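Local coordinates for thioredoxin-like fold domain-containing protein (Enterococcus faecalis, PDB 1Z6M), which is of unknown function but adopts a thioredoxin-like fold with a CxxC pair at a helix start, consistent with a role in thiol-disulfide exchange, at residues T18-G23 / E92-A97; I66-K71 / H84-S89. One frame throughout, in Å; residues are numbered along the deposited sequence.

Both contacts are built on neighbouring strands of one mixed sheet: contact 1 uses an edge strand, 20-22, contact 2 the end of strand 62-68 beside it. Their centres lie 9 Å apart, and they are joined directly, since the backbone of L20 hydrogen-bonds to that of I66 and the carbonyl of T18 receives the ammonium group of K67. Along the chain the order is 18-23, 66-71, 84-89, 92-97, so that the pairing of contact 2 falls within the span bridged by contact 1. In this thioredoxin-like fold they join the two strands to what follows strand 62-68: helix 91-103 packs on strand 20-22, and residues 84-89, which lead into it, pack on the end of strand 62-68.

Contact 1 (T18-G23 / E92-A97); sequences TGLHIG and EQALSA
Strand 20-22 passes helix 92-97 nearly at right angles, their axes 8.7 Å apart at the closest point and their N-to-C directions 102° apart; by CA positions L20 lies nearest A94 and I22 nearest E92. Two residues of the strand, L20 and I22, point their side chains at the helix, and the consecutive helix residues A94 and L95 face them. The fork of L20 straddles the methyl of A94: CD1 of L20 lies 3.7 Å from CB of A94, and CD2 of L20 stands 3.8 Å from the same carbon. Because CG of L20 extends opposite its own backbone nitrogen (chi1 176°), both methyls are carried out to the helix surface. I22 meets L95 with two branches, the side chains running obliquely to each other. Its CD1 rests 3.9 Å from CB of L95, near the root of that side chain, while CG2 of I22 approaches CD2 of L95 farther out, also at 3.9 Å. A chi1 of -58° turns CG1 of I22 away from the carbonyl carbon and splits the two branches between these places. Around this layer P91 and L98 extend the helix surface under L20, V57 of helix 40-58 touches I22, and F46 of that helix touches L95. Along its edge toward strand 62-68, the strand bonds through L20 to I66 and through I22 to R64. No hydrogen bond joins the two segments, so the helix is held to the edge strand by methyl packing and the burial of aliphatic surface, whereas the backbone bonds of L20 and I22 go to strand 62-68.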
loop_
_atom_site.group_PDB
_atom_site.type_symbol
_atom_site.label_atom_id
_atom_site.label_comp_id
_atom_site.label_asym_id
_atom_site.label_seq_id
_atom_site.Cartn_x
_atom_site.Cartn_y
_atom_site.Cartn_z
ATOM N N THR A 18 0.039 -12.229 -1.804
ATOM C CA THR A 18 0.877 -11.643 -0.769
ATOM C C THR A 18 0.355 -10.281 -0.353
ATOM O O THR A 18 0.123 -9.418 -1.208
ATOM C CB THR A 18 2.314 -11.492 -1.274
ATOM O OG1 THR A 18 2.788 -12.769 -1.698
ATOM C CG2 THR A 18 3.217 -10.966 -0.171
ATOM N N GLY A 19 0.204 -10.074 0.951
ATOM C CA GLY A 19 -0.130 -8.750 1.438
ATOM C C GLY A 19 -1.380 -8.671 2.265
ATOM O O GLY A 19 -1.895 -9.684 2.732
ATOM N N LEU A 20 -1.845 -7.450 2.482
ATOM C CA LEU A 20 -3.011 -7.196 3.305
ATOM C C LEU A 20 -4.255 -7.220 2.431
ATOM O O LEU A 20 -4.364 -6.436 1.490
ATOM C CB LEU A 20 -2.860 -5.825 3.970
ATOM C CG LEU A 20 -4.019 -5.291 4.809
ATOM C CD1 LEU A 20 -4.302 -6.209 5.991
ATOM C CD2 LEU A 20 -3.712 -3.880 5.285
ATOM N N HIS A 21 -5.185 -8.122 2.741
ATOM C CA HIS A 21 -6.411 -8.257 1.955
ATOM C C HIS A 21 -7.549 -7.497 2.603
ATOM O O HIS A 21 -7.882 -7.754 3.756
ATOM C CB HIS A 21 -6.801 -9.723 1.830
ATOM C CG HIS A 21 -5.850 -10.519 1.002
ATOM N ND1 HIS A 21 -4.606 -10.898 1.457
ATOM C CD2 HIS A 21 -5.966 -11.022 -0.248
ATOM C CE1 HIS A 21 -3.993 -11.592 0.515
ATOM N NE2 HIS A 21 -4.787 -11.664 -0.535
ATOM N N ILE A 22 -8.149 -6.589 1.848
ATOM C CA ILE A 22 -9.304 -5.809 2.309
ATOM C C ILE A 22 -10.463 -6.113 1.376
ATOM O O ILE A 22 -10.364 -5.887 0.173
ATOM C CB ILE A 22 -9.016 -4.278 2.290
ATOM C CG1 ILE A 22 -7.810 -3.912 3.168
ATOM C CG2 ILE A 22 -10.256 -3.469 2.659
ATOM C CD1 ILE A 22 -7.912 -4.338 4.632
ATOM N N GLY A 23 -11.553 -6.630 1.930
ATOM C CA GLY A 23 -12.712 -6.956 1.124
ATOM C C GLY A 23 -12.931 -8.447 0.983
ATOM O O GLY A 23 -12.216 -9.261 1.580
ATOM N N GLU A 92 -9.013 -5.489 8.917
ATOM C CA GLU A 92 -9.762 -4.256 9.175
ATOM C C GLU A 92 -9.019 -3.322 10.144
ATOM O O GLU A 92 -8.959 -2.100 9.933
ATOM C CB GLU A 92 -11.203 -4.552 9.633
ATOM C CG GLU A 92 -11.355 -5.370 10.933
ATOM C CD GLU A 92 -10.760 -6.774 10.846
ATOM O OE1 GLU A 92 -9.980 -7.138 11.754
ATOM O OE2 GLU A 92 -11.050 -7.501 9.866
ATOM N N GLN A 93 -8.425 -3.912 11.181
ATOM C CA GLN A 93 -7.623 -3.152 12.136
ATOM C C GLN A 93 -6.331 -2.647 11.489
ATOM O O GLN A 93 -5.878 -1.537 11.790
ATOM C CB GLN A 93 -7.339 -3.983 13.394
ATOM C CG GLN A 93 -8.563 -4.189 14.288
ATOM C CD GLN A 93 -8.399 -5.324 15.291
ATOM O OE1 GLN A 93 -7.288 -5.660 15.704
ATOM N NE2 GLN A 93 -9.517 -5.918 15.691
ATOM N N ALA A 94 -5.756 -3.444 10.588
ATOM C CA ALA A 94 -4.550 -3.047 9.854
ATOM C C ALA A 94 -4.817 -1.856 8.939
ATOM O O ALA A 94 -3.990 -0.947 8.846
ATOM C CB ALA A 94 -3.992 -4.214 9.061
ATOM N N LEU A 95 -5.968 -1.855 8.270
ATOM C CA LEU A 95 -6.325 -0.729 7.417
ATOM C C LEU A 95 -6.477 0.533 8.273
ATOM O O LEU A 95 -6.027 1.618 7.889
ATOM C CB LEU A 95 -7.592 -1.017 6.605
ATOM C CG LEU A 95 -8.034 0.076 5.625
ATOM C CD1 LEU A 95 -6.940 0.433 4.622
ATOM C CD2 LEU A 95 -9.292 -0.378 4.904
ATOM N N SER A 96 -7.094 0.390 9.441
ATOM C CA SER A 96 -7.239 1.510 10.368
ATOM C C SER A 96 -5.872 2.051 10.778
ATOM O O SER A 96 -5.656 3.258 10.843
ATOM C CB SER A 96 -8.037 1.095 11.609
ATOM O OG SER A 96 -8.105 2.154 12.557
ATOM N N ALA A 97 -4.946 1.140 11.058
ATOM C CA ALA A 97 -3.591 1.523 11.399
ATOM C C ALA A 97 -2.923 2.275 10.248
ATOM O O ALA A 97 -2.273 3.282 10.478
ATOM C CB ALA A 97 -2.773 0.300 11.801
#

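Contact 2 (I66-K71 / H84-S89); sequences IKLFDK and HYIDYS
D70 and H84 make the one direct hydrogen bond of this contact, from NE2 of H84 to OD2 of D70 over 2.6 Å. The acceptor lies close to the plane of the imidazole, at its edge, and the N-H meets OD2 on the syn side of the carboxylate at an N-H...O angle of 154°. With CG of D70 opposite its own carbonyl carbon (chi1 -60°), the carboxylate reaches the imidazole, its plane turned 51° from the ring. Deeper in, CD1 of L68 touches two residues: it lies 3.7 Å from CG1 of I86, whose side chain runs about perpendicular to its own, and 3.5 Å from OH of Y88, with leucine and tyrosine alongside each other and antiparallel. CG2 of I86 covers one face of the Y88 ring, 3.7 Å above its plane and offset toward the rim. A water links the phenol oxygen to the strand: Y88 OH is 2.9 Å from it, while the same water donates to O of I66 and accepts from N of L68.

Farther out, OD1 of D70 is held by ND1 of H83, so that neighbouring histidines grip both carboxylate oxygens, which would probably favour a charged aspartate. I86 also packs on A94, L98 and M101 of helix 91-103. D87 and S89, flanking Y88 in sequence, form an Asx turn: OD1 of D87 accepts from N of S89 at 3.0 Å and from its OG. The whole joins the end of strand 62-68, next to the edge strand, to the helical segment following it in a thioredoxin-like fold.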
loop_
_atom_site.group_PDB
_atom_site.type_symbol
_atom_site.label_atom_id
_atom_site.label_comp_id
_atom_site.label_asym_id
_atom_site.label_seq_id
_atom_site.Cartn_x
_atom_site.Cartn_y
_atom_site.Cartn_z
ATOM N N ILE A 66 -2.976 -4.995 -0.503
ATOM C CA ILE A 66 -2.064 -3.908 -0.185
ATOM C C ILE A 66 -0.693 -4.487 0.141
ATOM O O ILE A 66 -0.552 -5.265 1.105
ATOM C CB ILE A 66 -2.626 -3.024 0.951
ATOM C CG1 ILE A 66 -3.958 -2.387 0.514
ATOM C CG2 ILE A 66 -1.619 -1.935 1.340
ATOM C CD1 ILE A 66 -4.759 -1.769 1.655
ATOM N N LYS A 67 0.280 -4.112 -0.681
ATOM C CA LYS A 67 1.636 -4.635 -0.618
ATOM C C LYS A 67 2.549 -3.559 -0.070
ATOM O O LYS A 67 2.853 -2.587 -0.764
ATOM C CB LYS A 67 2.072 -5.111 -2.006
ATOM C CG LYS A 67 1.175 -6.262 -2.492
ATOM C CD LYS A 67 1.509 -6.710 -3.894
ATOM C CE LYS A 67 0.519 -7.752 -4.408
ATOM N NZ LYS A 67 0.807 -9.153 -3.928
ATOM N N LEU A 68 2.962 -3.739 1.180
ATOM C CA LEU A 68 3.796 -2.744 1.863
ATOM C C LEU A 68 5.240 -2.974 1.455
ATOM O O LEU A 68 5.869 -3.958 1.852
ATOM C CB LEU A 68 3.584 -2.806 3.376
ATOM C CG LEU A 68 2.134 -2.537 3.804
ATOM C CD1 LEU A 68 2.034 -2.608 5.314
ATOM C CD2 LEU A 68 1.609 -1.202 3.311
ATOM N N PHE A 69 5.719 -2.068 0.604
ATOM C CA PHE A 69 6.991 -2.196 -0.100
ATOM C C PHE A 69 8.053 -1.447 0.707
ATOM O O PHE A 69 8.084 -0.199 0.720
ATOM C CB PHE A 69 6.779 -1.568 -1.490
ATOM C CG PHE A 69 7.876 -1.802 -2.514
ATOM C CD1 PHE A 69 9.058 -2.484 -2.229
ATOM C CD2 PHE A 69 7.712 -1.268 -3.793
ATOM C CE1 PHE A 69 10.039 -2.638 -3.228
ATOM C CE2 PHE A 69 8.676 -1.422 -4.769
ATOM C CZ PHE A 69 9.849 -2.101 -4.486
ATOM N N ASP A 70 8.910 -2.200 1.410
ATOM C CA ASP A 70 10.061 -1.563 2.095
ATOM C C ASP A 70 11.045 -1.075 1.041
ATOM O O ASP A 70 11.407 -1.830 0.128
ATOM C CB ASP A 70 10.816 -2.456 3.101
ATOM C CG ASP A 70 9.941 -2.962 4.254
ATOM O OD1 ASP A 70 8.706 -2.684 4.322
ATOM O OD2 ASP A 70 10.533 -3.626 5.145
ATOM N N LYS A 71 11.498 0.169 1.181
ATOM C CA LYS A 71 12.285 0.816 0.139
ATOM C C LYS A 71 13.618 1.279 0.684
ATOM O O LYS A 71 13.780 1.433 1.889
ATOM C CB LYS A 71 11.524 2.020 -0.426
ATOM C CG LYS A 71 10.252 1.688 -1.190
ATOM C CD LYS A 71 10.515 0.962 -2.505
ATOM C CE LYS A 71 11.164 1.843 -3.548
ATOM N NZ LYS A 71 11.795 0.997 -4.587
ATOM N N HIS A 84 6.312 -2.791 9.696
ATOM C CA HIS A 84 6.542 -3.968 10.526
ATOM C C HIS A 84 5.666 -3.998 11.773
ATOM O O HIS A 84 5.779 -4.929 12.572
ATOM C CB HIS A 84 8.030 -4.082 10.869
ATOM C CG HIS A 84 8.912 -3.994 9.667
ATOM N ND1 HIS A 84 10.199 -3.507 9.722
ATOM C CD2 HIS A 84 8.678 -4.290 8.364
ATOM C CE1 HIS A 84 10.724 -3.523 8.509
ATOM N NE2 HIS A 84 9.819 -3.986 7.666
ATOM N N TYR A 85 4.795 -2.991 11.915
ATOM C CA TYR A 85 3.831 -2.896 13.012
ATOM C C TYR A 85 2.410 -3.218 12.545
ATOM O O TYR A 85 1.438 -2.989 13.266
ATOM C CB TYR A 85 3.898 -1.503 13.680
ATOM C CG TYR A 85 5.146 -1.329 14.508
ATOM C CD1 TYR A 85 6.366 -0.987 13.924
ATOM C CD2 TYR A 85 5.111 -1.533 15.885
ATOM C CE1 TYR A 85 7.522 -0.853 14.688
ATOM C CE2 TYR A 85 6.253 -1.405 16.656
ATOM C CZ TYR A 85 7.458 -1.067 16.050
ATOM O OH TYR A 85 8.601 -0.941 16.809
ATOM N N ILE A 86 2.304 -3.757 11.332
ATOM C CA ILE A 86 1.028 -4.090 10.735
ATOM C C ILE A 86 0.621 -5.498 11.126
ATOM O O ILE A 86 1.376 -6.458 10.932
ATOM C CB ILE A 86 1.073 -3.891 9.192
ATOM C CG1 ILE A 86 1.131 -2.389 8.870
ATOM C CG2 ILE A 86 -0.104 -4.582 8.498
ATOM C CD1 ILE A 86 -0.153 -1.612 9.165
ATOM N N ASP A 87 -0.581 -5.594 11.689
ATOM C CA ASP A 87 -1.127 -6.852 12.159
ATOM C C ASP A 87 -1.878 -7.537 11.034
ATOM O O ASP A 87 -3.060 -7.277 10.818
ATOM C CB ASP A 87 -2.063 -6.617 13.344
ATOM C CG ASP A 87 -2.574 -7.913 13.953
ATOM O OD1 ASP A 87 -2.239 -9.003 13.426
ATOM O OD2 ASP A 87 -3.318 -7.844 14.954
ATOM N N TYR A 88 -1.187 -8.422 10.320
ATOM C CA TYR A 88 -1.785 -9.106 9.180
ATOM C C TYR A 88 -2.914 -10.065 9.552
ATOM O O TYR A 88 -3.698 -10.451 8.687
ATOM C CB TYR A 88 -0.723 -9.808 8.319
ATOM C CG TYR A 88 0.105 -8.834 7.516
ATOM C CD1 TYR A 88 1.316 -8.350 8.012
ATOM C CD2 TYR A 88 -0.334 -8.372 6.277
ATOM C CE1 TYR A 88 2.079 -7.443 7.284
ATOM C CE2 TYR A 88 0.418 -7.464 5.539
ATOM C CZ TYR A 88 1.618 -6.994 6.051
ATOM O OH TYR A 88 2.363 -6.099 5.316
ATOM N N SER A 89 -3.006 -10.416 10.838
ATOM C CA SER A 89 -4.064 -11.303 11.335
ATOM C C SER A 89 -5.413 -10.589 11.476
ATOM O O SER A 89 -6.451 -11.241 11.638
ATOM C CB SER A 89 -3.660 -11.920 12.680
ATOM O OG SER A 89 -3.836 -10.998 13.744
HETATM O O HOH W 1 1.871 -6.033 2.497
#